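Long-range contacts in putative gamma-glutamylcyclotransferase PH0828 (Pyrococcus horikoshii, PDB 1V30), which probably acts as a gamma-glutamylcyclotransferase, an enzyme that releases 5-oxoproline from gamma-glutamyl compounds: residues S7-V12 against V59-V64; A11-L16 against A93-W98; G33-E38 against V86-G91; E38-Y43 against G55-E60. All blocks are in the same frame, centred on the assembly; numbering follows the deposited sequence.

Interaction 1: residues S7-V12 against V59-V64; sequences SVRIAV and VEVYEV
Val-8, Ile-10 and Val-12 each pair with a residue of strand 56-64, namely Val-64, Tyr-62 and Glu-60. All three are hydrogen-bonded antiparallel pairs. Each pair exchanges two backbone bonds, so the N and O of all six residues are used across the contact. The bonds at Ile-10 and Val-12 are even; Ile-10 N to Tyr-62 O is 2.9 Å. Between these pairs, Arg-9 faces Glu-63 and Ala-11 faces Val-61 without such bonds.

One face of the sheet carries Ile-10, Val-12, Tyr-62 and Val-64. Ile-10 has CG1 between its backbone N and carbonyl carbon (chi1 64°), and its CD1 reaches Val-64 CG1 at 3.9 Å. Val-12 CG2 lies 3.9 Å from Tyr-62 CE1. The Tyr-62 hydroxyl gives its hydrogen to Glu-60 OE1 at 2.6 Å, on the anti side of the carboxylate. That carboxylate is buried but well supplied: Lys-18 N also binds OE1, and Arg-17 forms a salt bridge with OE2.

On the other face the aliphatic part of Arg-9 lies against Val-61, CG to CG1 3.7 Å. The polar ends here find partners elsewhere: Arg-9 NH1 binds Lys-92 O, and Glu-63 OE2 forms a salt bridge with Lys-30.

Strand 56-64 is the middle of a three-stranded antiparallel sheet, with strand 30-37 along its far edge. Phe-69 of helix 66-72 packs on Val-8, Ile-10 and Val-64, while strand 93-98 meets the outer edge of strand 8-12.

Interaction 2: residues A11-L16 against A93-W98; sequences AVYGTL and AFLWEW
Ala-11 and Tyr-13 tie the end of strand 8-12 and the Tyr-Gly-Thr-Leu loop after it to strand 93-98. This loop probably binds the substrate, as in other members of the gamma-glutamylcyclotransferase family. Here the backbone N atoms of Tyr-13 and Leu-16 bind the sulfonate of a buffer molecule; those of Gly-14 and Thr-15 reach it weakly.

Two hydrogen bonds cross the contact. Ala-11 N binds Phe-94 O at 2.8 Å. The Tyr-13 hydroxyl donates to Trp-96 O at 2.7 Å, and this carbonyl oxygen lies at the ring edge, in the ring plane. With CG between the backbone N and carbonyl carbon (chi1 57°), the ring is carried across to strand 93-98. A phenylalanine at Tyr-13 removes this donor, and the ring would probably be less firmly fixed against strand 93-98.

The other contacts are apolar. Tyr-13 CD1 meets Leu-95 CD1 at 4.0 Å, the side chains nearly perpendicular. Leu-16 CD1 approaches Trp-96 CZ3 to 3.9 Å, while Val-12 CG1 comes to the edge of the same indole. Trp-96 NE1 is held by Asn-73.

A water bridges the strands further along: it donates to Ala-11 O at 2.8 Å and accepts from Trp-96 N at 2.9 Å.

Interaction 3: residues G33-E38 against V86-G91; sequences GEDWIE and VSTKFG
Asp-35 and Lys-89 run antiparallel, flank to flank. Asp-35 OD2 lies 3.6 Å from Lys-89 CG, and OD1 3.8 Å from CD. Asp-35 CG is anti to the backbone N (chi1 -165°), which carries OD2 up to the type I turn Thr-88 to Gly-91. There it accepts a hydrogen bond from Lys-89 N at 2.8 Å, the donor standing above the carboxylate plane.

Phe-90 covers the strand at Gly-33. Its CZ sits 3.7 Å from Gly-33 CA, where a beta carbon would run into the ring. Glu-34 O lies at the ring edge, and Lys-89 CG rests over one face toward the rim.

At the other end Ile-37 crosses Val-86 nearly perpendicularly, CG2 to CB 4.0 Å. A water donates to both Trp-36 O and Ser-87 O.

Thr-88 OG1 accepts a hydrogen bond from Phe-90 N, an ST turn, and donates to Gly-91 O. An alanine in place of Asp-35 takes away the acceptor of Lys-89 N, and the turn would probably be held less closely to the strand.

Lys-89 NZ is 4.4 Å from Asp-35 OD1, beyond a salt bridge, and probably adds only a general attraction; the directed link is from Lys-89 N to the carboxylate.

Interaction 4: residues E38-Y43 against G55-E60; sequences EGYQLY and GKLKVE
Leu-57 CD2 comes up obliquely to the Tyr-40 ring. Lower down, Tyr-40 CB meets Leu-57 CB at 3.8 Å. The Gly-55 carbonyl is the second flat group. Gly-39 N comes nearly along the C=O axis, 2.9 Å from Gly-55 O. Tyr-40 N stands above the carbonyl plane and is farther from Gly-55 O, at 3.3 Å. One oxygen thus takes two backbone donors where the chain turns its corner.

With CG anti to its backbone N (chi1 175°), Leu-57 spreads its branches, CD1 to Leu-42 CB at 3.8 Å and CD2 toward Tyr-40. A water joins the parting backbones, donating to Tyr-40 O and Lys-56 O, each at 2.8 Å.

The Glu-38 and Lys-56 side chains run alongside each other, the glutamate carboxylate near Lys-56 CB. Their charged ends are 6.2 Å apart, OE1 to NZ, so no salt bridge forms; Lys-56 makes a cation-pi contact with Trp-36.

Strands 40-43 and 56-60 are 68° apart and belong to different sheets. Leu-42 and Leu-57 both touch Tyr-13, and Leu-57 also packs on Ala-50 of strand 48-51. Tyr-40 rests on Val-84 and Val-86 of strand 81-86, its hydroxyl bound to Glu-97 of strand 93-98.

In the fold
Interaction 1 is the buried one, a regular backbone ladder inside the three-stranded sheet. The others are partly buried and hold this sheet to its surroundings. Interaction 2 starts from the same strand, 8-12, and continues into the probable substrate loop; it mixes one backbone bond, a tyrosine hydroxyl, a water, and apolar packing on an indole and a leucine. Interaction 3 lies toward the surface and depends on a carboxylate, a turn and a phenylalanine ring. Interaction 4 shares strand 56-64 with interaction 1 and Glu-38 with interaction 3, and joins the sheet to strand 40-44. It mixes a shared carbonyl acceptor with leucine packing, where interaction 1 relies on paired backbone bonds.

Interaction 1: residues S7-V12 against V59-V64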
# COMPACT_ATOMS: atom_id res chain seq x y z
N SER A 7 -16.59 -2.56 10.07
CA SER A 7 -15.15 -2.18 10.16
C SER A 7 -14.28 -3.16 9.38
O SER A 7 -14.38 -4.38 9.57
CB SER A 7 -14.71 -2.15 11.63
OG SER A 7 -13.34 -1.80 11.75
N VAL A 8 -13.44 -2.63 8.51
CA VAL A 8 -12.55 -3.46 7.69
C VAL A 8 -11.09 -3.12 7.96
O VAL A 8 -10.72 -1.95 8.08
CB VAL A 8 -12.82 -3.25 6.18
CG1 VAL A 8 -11.94 -4.17 5.36
CG2 VAL A 8 -14.29 -3.49 5.87
N ARG A 9 -10.25 -4.14 8.06
CA ARG A 9 -8.83 -3.94 8.30
C ARG A 9 -8.12 -3.96 6.95
O ARG A 9 -8.29 -4.90 6.17
CB ARG A 9 -8.28 -5.06 9.20
CG ARG A 9 -6.87 -4.83 9.69
CD ARG A 9 -6.44 -5.93 10.67
NE ARG A 9 -7.29 -5.97 11.85
CZ ARG A 9 -8.02 -7.02 12.22
NH1 ARG A 9 -8.00 -8.14 11.50
NH2 ARG A 9 -8.77 -6.95 13.31
N ILE A 10 -7.34 -2.92 6.66
CA ILE A 10 -6.61 -2.85 5.40
C ILE A 10 -5.12 -2.63 5.62
O ILE A 10 -4.71 -2.07 6.64
CB ILE A 10 -7.15 -1.72 4.48
CG1 ILE A 10 -6.92 -0.35 5.12
CG2 ILE A 10 -8.64 -1.93 4.20
CD1 ILE A 10 -7.35 0.82 4.26
N ALA A 11 -4.31 -3.08 4.66
CA ALA A 11 -2.86 -2.94 4.72
C ALA A 11 -2.46 -2.22 3.44
O ALA A 11 -2.60 -2.76 2.34
CB ALA A 11 -2.20 -4.30 4.79
N VAL A 12 -1.96 -0.99 3.59
CA VAL A 12 -1.57 -0.19 2.44
C VAL A 12 -0.07 0.04 2.36
O VAL A 12 0.59 0.34 3.36
CB VAL A 12 -2.34 1.16 2.44
CG1 VAL A 12 -3.84 0.89 2.33
CG2 VAL A 12 -2.03 1.97 3.70
N VAL A 59 3.91 -2.09 5.05
CA VAL A 59 2.55 -1.59 4.98
C VAL A 59 2.18 -0.86 6.26
O VAL A 59 2.82 -1.01 7.30
CB VAL A 59 1.51 -2.73 4.81
CG1 VAL A 59 1.70 -3.43 3.48
CG2 VAL A 59 1.62 -3.72 5.97
N GLU A 60 1.14 -0.04 6.14
CA GLU A 60 0.56 0.67 7.27
C GLU A 60 -0.79 -0.01 7.38
O GLU A 60 -1.51 -0.15 6.38
CB GLU A 60 0.37 2.15 6.95
CG GLU A 60 1.63 2.97 7.05
CD GLU A 60 1.48 4.38 6.50
OE1 GLU A 60 0.34 4.90 6.46
OE2 GLU A 60 2.51 4.96 6.11
N VAL A 61 -1.14 -0.47 8.58
CA VAL A 61 -2.41 -1.16 8.77
C VAL A 61 -3.43 -0.26 9.45
O VAL A 61 -3.15 0.37 10.48
CB VAL A 61 -2.21 -2.44 9.61
CG1 VAL A 61 -3.52 -3.22 9.69
CG2 VAL A 61 -1.12 -3.30 8.99
N TYR A 62 -4.63 -0.20 8.87
CA TYR A 62 -5.71 0.63 9.39
C TYR A 62 -7.01 -0.12 9.55
O TYR A 62 -7.23 -1.16 8.91
CB TYR A 62 -6.01 1.80 8.44
CG TYR A 62 -4.90 2.80 8.25
CD1 TYR A 62 -3.84 2.54 7.39
CD2 TYR A 62 -4.91 4.01 8.95
CE1 TYR A 62 -2.81 3.46 7.22
CE2 TYR A 62 -3.89 4.93 8.80
CZ TYR A 62 -2.84 4.65 7.93
OH TYR A 62 -1.82 5.56 7.78
N GLU A 63 -7.87 0.41 10.40
CA GLU A 63 -9.21 -0.12 10.61
C GLU A 63 -10.08 0.98 10.03
O GLU A 63 -9.97 2.14 10.45
CB GLU A 63 -9.54 -0.29 12.10
CG GLU A 63 -8.75 -1.36 12.83
CD GLU A 63 -9.35 -1.67 14.20
OE1 GLU A 63 -8.70 -2.37 15.00
OE2 GLU A 63 -10.48 -1.21 14.47
N VAL A 64 -10.91 0.64 9.05
CA VAL A 64 -11.79 1.62 8.42
C VAL A 64 -13.23 1.12 8.46
O VAL A 64 -13.45 -0.09 8.49
CB VAL A 64 -11.40 1.87 6.95
CG1 VAL A 64 -9.94 2.28 6.86
CG2 VAL A 64 -11.64 0.61 6.12

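Interaction 2: residues A11-L16 against A93-W98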
# COMPACT_ATOMS: atom_id res chain seq x y z
N ALA A 11 -4.31 -3.08 4.66
CA ALA A 11 -2.86 -2.94 4.72
C ALA A 11 -2.46 -2.22 3.44
O ALA A 11 -2.60 -2.76 2.34
CB ALA A 11 -2.20 -4.30 4.79
N VAL A 12 -1.96 -0.99 3.59
CA VAL A 12 -1.57 -0.19 2.44
C VAL A 12 -0.07 0.04 2.36
O VAL A 12 0.59 0.34 3.36
CB VAL A 12 -2.34 1.16 2.44
CG1 VAL A 12 -3.84 0.89 2.33
CG2 VAL A 12 -2.03 1.97 3.70
N TYR A 13 0.47 -0.12 1.15
CA TYR A 13 1.90 0.01 0.90
C TYR A 13 2.28 1.19 0.03
O TYR A 13 3.46 1.52 -0.07
CB TYR A 13 2.40 -1.26 0.20
CG TYR A 13 1.65 -1.55 -1.09
CD1 TYR A 13 0.53 -2.37 -1.11
CD2 TYR A 13 2.07 -0.98 -2.30
CE1 TYR A 13 -0.16 -2.63 -2.30
CE2 TYR A 13 1.38 -1.23 -3.50
CZ TYR A 13 0.27 -2.06 -3.49
OH TYR A 13 -0.36 -2.34 -4.68
N GLY A 14 1.30 1.83 -0.58
CA GLY A 14 1.63 2.92 -1.48
C GLY A 14 0.84 4.20 -1.40
O GLY A 14 0.97 4.98 -0.46
N THR A 15 0.00 4.41 -2.41
CA THR A 15 -0.80 5.61 -2.56
C THR A 15 -1.64 6.05 -1.36
O THR A 15 -1.87 7.25 -1.16
CB THR A 15 -1.69 5.46 -3.81
OG1 THR A 15 -0.89 4.93 -4.87
CG2 THR A 15 -2.25 6.79 -4.24
N LEU A 16 -2.09 5.08 -0.57
CA LEU A 16 -2.91 5.38 0.61
C LEU A 16 -2.11 5.61 1.90
O LEU A 16 -2.67 6.01 2.92
CB LEU A 16 -3.94 4.27 0.82
CG LEU A 16 -5.08 4.19 -0.21
CD1 LEU A 16 -5.74 2.82 -0.13
CD2 LEU A 16 -6.09 5.30 0.04
N ALA A 93 -5.97 -8.75 6.95
CA ALA A 93 -6.32 -7.46 6.38
C ALA A 93 -6.41 -7.56 4.86
O ALA A 93 -5.87 -8.50 4.26
CB ALA A 93 -5.26 -6.41 6.76
N PHE A 94 -7.11 -6.62 4.25
CA PHE A 94 -7.23 -6.58 2.80
C PHE A 94 -6.12 -5.71 2.25
O PHE A 94 -5.70 -4.73 2.88
CB PHE A 94 -8.59 -6.02 2.38
CG PHE A 94 -9.73 -6.94 2.65
CD1 PHE A 94 -10.50 -6.79 3.80
CD2 PHE A 94 -10.03 -7.97 1.78
CE1 PHE A 94 -11.56 -7.66 4.07
CE2 PHE A 94 -11.08 -8.85 2.04
CZ PHE A 94 -11.85 -8.69 3.18
N LEU A 95 -5.64 -6.07 1.07
CA LEU A 95 -4.57 -5.35 0.39
C LEU A 95 -4.91 -5.32 -1.09
O LEU A 95 -5.49 -6.27 -1.61
CB LEU A 95 -3.24 -6.05 0.64
CG LEU A 95 -1.99 -5.54 -0.09
CD1 LEU A 95 -0.78 -5.67 0.83
CD2 LEU A 95 -1.78 -6.32 -1.38
N TRP A 96 -4.58 -4.21 -1.75
CA TRP A 96 -4.84 -4.06 -3.17
C TRP A 96 -3.61 -4.47 -3.95
O TRP A 96 -2.63 -3.72 -4.03
CB TRP A 96 -5.22 -2.61 -3.48
CG TRP A 96 -6.63 -2.28 -3.09
CD1 TRP A 96 -7.76 -2.48 -3.83
CD2 TRP A 96 -7.06 -1.70 -1.85
NE1 TRP A 96 -8.87 -2.06 -3.13
CE2 TRP A 96 -8.47 -1.57 -1.91
CE3 TRP A 96 -6.40 -1.27 -0.69
CZ2 TRP A 96 -9.22 -1.04 -0.87
CZ3 TRP A 96 -7.15 -0.74 0.35
CH2 TRP A 96 -8.55 -0.63 0.26
N GLU A 97 -3.67 -5.66 -4.51
CA GLU A 97 -2.59 -6.24 -5.29
C GLU A 97 -2.67 -5.84 -6.76
O GLU A 97 -3.73 -5.92 -7.37
CB GLU A 97 -2.65 -7.76 -5.15
CG GLU A 97 -1.76 -8.54 -6.09
CD GLU A 97 -1.96 -10.03 -5.92
OE1 GLU A 97 -1.55 -10.56 -4.87
OE2 GLU A 97 -2.54 -10.66 -6.83
N TRP A 98 -1.54 -5.40 -7.32
CA TRP A 98 -1.54 -5.02 -8.73
C TRP A 98 -1.86 -6.29 -9.53
O TRP A 98 -1.24 -7.34 -9.32
CB TRP A 98 -0.18 -4.45 -9.12
CG TRP A 98 -0.07 -4.06 -10.56
CD1 TRP A 98 0.80 -4.56 -11.48
CD2 TRP A 98 -0.86 -3.08 -11.26
NE1 TRP A 98 0.62 -3.96 -12.69
CE2 TRP A 98 -0.39 -3.05 -12.59
CE3 TRP A 98 -1.91 -2.22 -10.89
CZ2 TRP A 98 -0.94 -2.19 -13.56
CZ3 TRP A 98 -2.45 -1.37 -11.85
CH2 TRP A 98 -1.96 -1.36 -13.17
O HOH W 1 -3.08 -2.16 -0.31

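Interaction 3: residues G33-E38 against V86-G91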
# COMPACT_ATOMS: atom_id res chain seq x y z
N GLY A 33 -0.73 0.46 13.15
CA GLY A 33 0.72 0.38 13.15
C GLY A 33 1.21 -0.14 11.81
O GLY A 33 0.42 -0.51 10.95
N GLU A 34 2.53 -0.15 11.64
CA GLU A 34 3.11 -0.65 10.40
C GLU A 34 3.48 -2.11 10.58
O GLU A 34 3.58 -2.61 11.71
CB GLU A 34 4.37 0.15 10.04
CG GLU A 34 4.12 1.65 9.86
CD GLU A 34 5.36 2.41 9.44
OE1 GLU A 34 6.47 2.04 9.88
OE2 GLU A 34 5.23 3.39 8.67
N ASP A 35 3.66 -2.81 9.47
CA ASP A 35 4.02 -4.21 9.51
C ASP A 35 4.70 -4.55 8.19
O ASP A 35 4.81 -3.70 7.31
CB ASP A 35 2.77 -5.07 9.72
CG ASP A 35 3.09 -6.50 10.13
OD1 ASP A 35 4.25 -6.79 10.47
OD2 ASP A 35 2.15 -7.33 10.12
N TRP A 36 5.17 -5.79 8.08
CA TRP A 36 5.82 -6.25 6.86
C TRP A 36 5.09 -7.49 6.36
O TRP A 36 4.83 -8.42 7.13
CB TRP A 36 7.29 -6.59 7.11
CG TRP A 36 8.16 -5.40 7.39
CD1 TRP A 36 8.41 -4.84 8.61
CD2 TRP A 36 8.91 -4.63 6.44
NE1 TRP A 36 9.26 -3.77 8.48
CE2 TRP A 36 9.58 -3.62 7.15
CE3 TRP A 36 9.07 -4.70 5.05
CZ2 TRP A 36 10.41 -2.68 6.52
CZ3 TRP A 36 9.89 -3.77 4.42
CH2 TRP A 36 10.55 -2.77 5.16
N ILE A 37 4.76 -7.49 5.08
CA ILE A 37 4.08 -8.62 4.47
C ILE A 37 5.09 -9.43 3.67
O ILE A 37 5.74 -8.91 2.76
CB ILE A 37 2.95 -8.16 3.52
CG1 ILE A 37 2.06 -7.12 4.23
CG2 ILE A 37 2.11 -9.35 3.08
CD1 ILE A 37 1.40 -7.61 5.50
N GLU A 38 5.23 -10.71 4.01
CA GLU A 38 6.17 -11.58 3.31
C GLU A 38 5.55 -12.06 2.00
O GLU A 38 4.34 -12.21 1.90
CB GLU A 38 6.52 -12.78 4.19
CG GLU A 38 7.41 -12.45 5.38
CD GLU A 38 8.84 -12.14 4.96
OE1 GLU A 38 9.60 -11.63 5.81
OE2 GLU A 38 9.19 -12.40 3.79
N VAL A 86 -4.20 -10.64 3.36
CA VAL A 86 -2.85 -10.89 3.84
C VAL A 86 -2.85 -10.96 5.36
O VAL A 86 -3.73 -10.41 6.02
CB VAL A 86 -1.86 -9.77 3.40
CG1 VAL A 86 -1.77 -9.72 1.89
CG2 VAL A 86 -2.30 -8.42 3.95
N SER A 87 -1.87 -11.65 5.91
CA SER A 87 -1.77 -11.76 7.35
C SER A 87 -0.92 -10.60 7.87
O SER A 87 0.06 -10.21 7.23
CB SER A 87 -1.10 -13.08 7.75
OG SER A 87 -1.91 -14.19 7.41
N THR A 88 -1.32 -10.03 9.00
CA THR A 88 -0.55 -8.95 9.63
C THR A 88 -0.53 -9.29 11.11
O THR A 88 -1.32 -10.12 11.57
CB THR A 88 -1.20 -7.56 9.46
OG1 THR A 88 -2.23 -7.38 10.44
CG2 THR A 88 -1.77 -7.40 8.06
N LYS A 89 0.35 -8.64 11.87
CA LYS A 89 0.42 -8.92 13.29
C LYS A 89 -0.80 -8.39 14.04
O LYS A 89 -0.94 -8.63 15.25
CB LYS A 89 1.71 -8.33 13.88
CG LYS A 89 1.87 -6.84 13.71
CD LYS A 89 3.26 -6.45 14.15
CE LYS A 89 3.50 -4.97 13.97
NZ LYS A 89 4.92 -4.65 14.30
N PHE A 90 -1.68 -7.69 13.34
CA PHE A 90 -2.89 -7.17 13.94
C PHE A 90 -4.09 -7.99 13.48
O PHE A 90 -5.22 -7.71 13.85
CB PHE A 90 -3.13 -5.71 13.54
CG PHE A 90 -1.95 -4.82 13.76
CD1 PHE A 90 -1.13 -4.45 12.70
CD2 PHE A 90 -1.66 -4.35 15.03
CE1 PHE A 90 -0.03 -3.63 12.90
CE2 PHE A 90 -0.56 -3.52 15.25
CZ PHE A 90 0.26 -3.16 14.18
N GLY A 91 -3.82 -9.02 12.68
CA GLY A 91 -4.88 -9.86 12.16
C GLY A 91 -4.97 -9.75 10.64
O GLY A 91 -4.26 -8.96 10.02
O HOH W 2 2.58 -10.32 7.91

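Interaction 4: residues E38-Y43 against G55-E60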
# COMPACT_ATOMS: atom_id res chain seq x y z
N GLU A 38 5.23 -10.71 4.01
CA GLU A 38 6.17 -11.58 3.31
C GLU A 38 5.55 -12.06 2.00
O GLU A 38 4.34 -12.21 1.90
CB GLU A 38 6.52 -12.78 4.19
CG GLU A 38 7.41 -12.45 5.38
CD GLU A 38 8.84 -12.14 4.96
OE1 GLU A 38 9.60 -11.63 5.81
OE2 GLU A 38 9.19 -12.40 3.79
N GLY A 39 6.39 -12.28 1.00
CA GLY A 39 5.90 -12.77 -0.28
C GLY A 39 5.46 -11.72 -1.29
O GLY A 39 4.72 -12.03 -2.22
N TYR A 40 5.90 -10.48 -1.10
CA TYR A 40 5.54 -9.41 -2.02
C TYR A 40 6.72 -8.53 -2.41
O TYR A 40 7.63 -8.31 -1.61
CB TYR A 40 4.44 -8.52 -1.43
CG TYR A 40 3.04 -9.04 -1.63
CD1 TYR A 40 2.44 -9.90 -0.70
CD2 TYR A 40 2.31 -8.70 -2.77
CE1 TYR A 40 1.16 -10.40 -0.91
CE2 TYR A 40 1.03 -9.20 -2.98
CZ TYR A 40 0.46 -10.05 -2.05
OH TYR A 40 -0.80 -10.55 -2.28
N GLN A 41 6.68 -8.04 -3.64
CA GLN A 41 7.71 -7.14 -4.15
C GLN A 41 7.02 -5.83 -4.50
O GLN A 41 5.83 -5.81 -4.82
CB GLN A 41 8.37 -7.72 -5.40
CG GLN A 41 9.00 -9.08 -5.18
CD GLN A 41 9.78 -9.54 -6.38
OE1 GLN A 41 9.36 -9.32 -7.52
NE2 GLN A 41 10.91 -10.19 -6.15
N LEU A 42 7.77 -4.74 -4.44
CA LEU A 42 7.23 -3.41 -4.73
C LEU A 42 7.93 -2.77 -5.91
O LEU A 42 9.16 -2.71 -5.96
CB LEU A 42 7.40 -2.52 -3.50
CG LEU A 42 6.91 -1.06 -3.60
CD1 LEU A 42 5.42 -1.02 -3.86
CD2 LEU A 42 7.25 -0.32 -2.31
N TYR A 43 7.14 -2.30 -6.87
CA TYR A 43 7.65 -1.63 -8.06
C TYR A 43 7.01 -0.25 -8.15
O TYR A 43 5.93 -0.03 -7.60
CB TYR A 43 7.31 -2.42 -9.33
CG TYR A 43 8.03 -3.75 -9.43
CD1 TYR A 43 7.60 -4.85 -8.69
CD2 TYR A 43 9.15 -3.89 -10.23
CE1 TYR A 43 8.28 -6.06 -8.74
CE2 TYR A 43 9.84 -5.10 -10.30
CZ TYR A 43 9.40 -6.17 -9.54
OH TYR A 43 10.09 -7.37 -9.59
N GLY A 55 10.50 -11.55 -1.25
CA GLY A 55 10.75 -10.29 -0.57
C GLY A 55 9.69 -9.90 0.44
O GLY A 55 8.70 -10.62 0.63
N LYS A 56 9.89 -8.77 1.12
CA LYS A 56 8.92 -8.30 2.09
C LYS A 56 8.47 -6.88 1.77
O LYS A 56 9.25 -6.06 1.29
CB LYS A 56 9.46 -8.39 3.52
CG LYS A 56 10.65 -7.50 3.84
CD LYS A 56 11.02 -7.64 5.31
CE LYS A 56 12.10 -6.64 5.71
NZ LYS A 56 13.33 -6.79 4.89
N LEU A 57 7.21 -6.61 2.06
CA LEU A 57 6.59 -5.33 1.77
C LEU A 57 6.16 -4.57 3.01
O LEU A 57 5.46 -5.11 3.87
CB LEU A 57 5.38 -5.59 0.87
CG LEU A 57 4.48 -4.42 0.49
CD1 LEU A 57 5.11 -3.62 -0.64
CD2 LEU A 57 3.12 -4.97 0.07
N LYS A 58 6.55 -3.30 3.12
CA LYS A 58 6.16 -2.49 4.26
C LYS A 58 4.76 -1.93 4.04
O LYS A 58 4.46 -1.36 2.99
CB LYS A 58 7.14 -1.34 4.47
CG LYS A 58 6.91 -0.57 5.77
CD LYS A 58 7.76 0.68 5.81
CE LYS A 58 7.77 1.33 7.18
NZ LYS A 58 8.68 0.64 8.13
N VAL A 59 3.91 -2.09 5.05
CA VAL A 59 2.55 -1.59 4.98
C VAL A 59 2.18 -0.86 6.26
O VAL A 59 2.82 -1.01 7.30
CB VAL A 59 1.51 -2.73 4.81
CG1 VAL A 59 1.70 -3.43 3.48
CG2 VAL A 59 1.62 -3.72 5.97
N GLU A 60 1.14 -0.04 6.14
CA GLU A 60 0.56 0.67 7.27
C GLU A 60 -0.79 -0.01 7.38
O GLU A 60 -1.51 -0.15 6.38
CB GLU A 60 0.37 2.15 6.95
CG GLU A 60 1.63 2.97 7.05
CD GLU A 60 1.48 4.38 6.50
OE1 GLU A 60 0.34 4.90 6.46
OE2 GLU A 60 2.51 4.96 6.11
O HOH W 3 9.86 -6.66 -1.42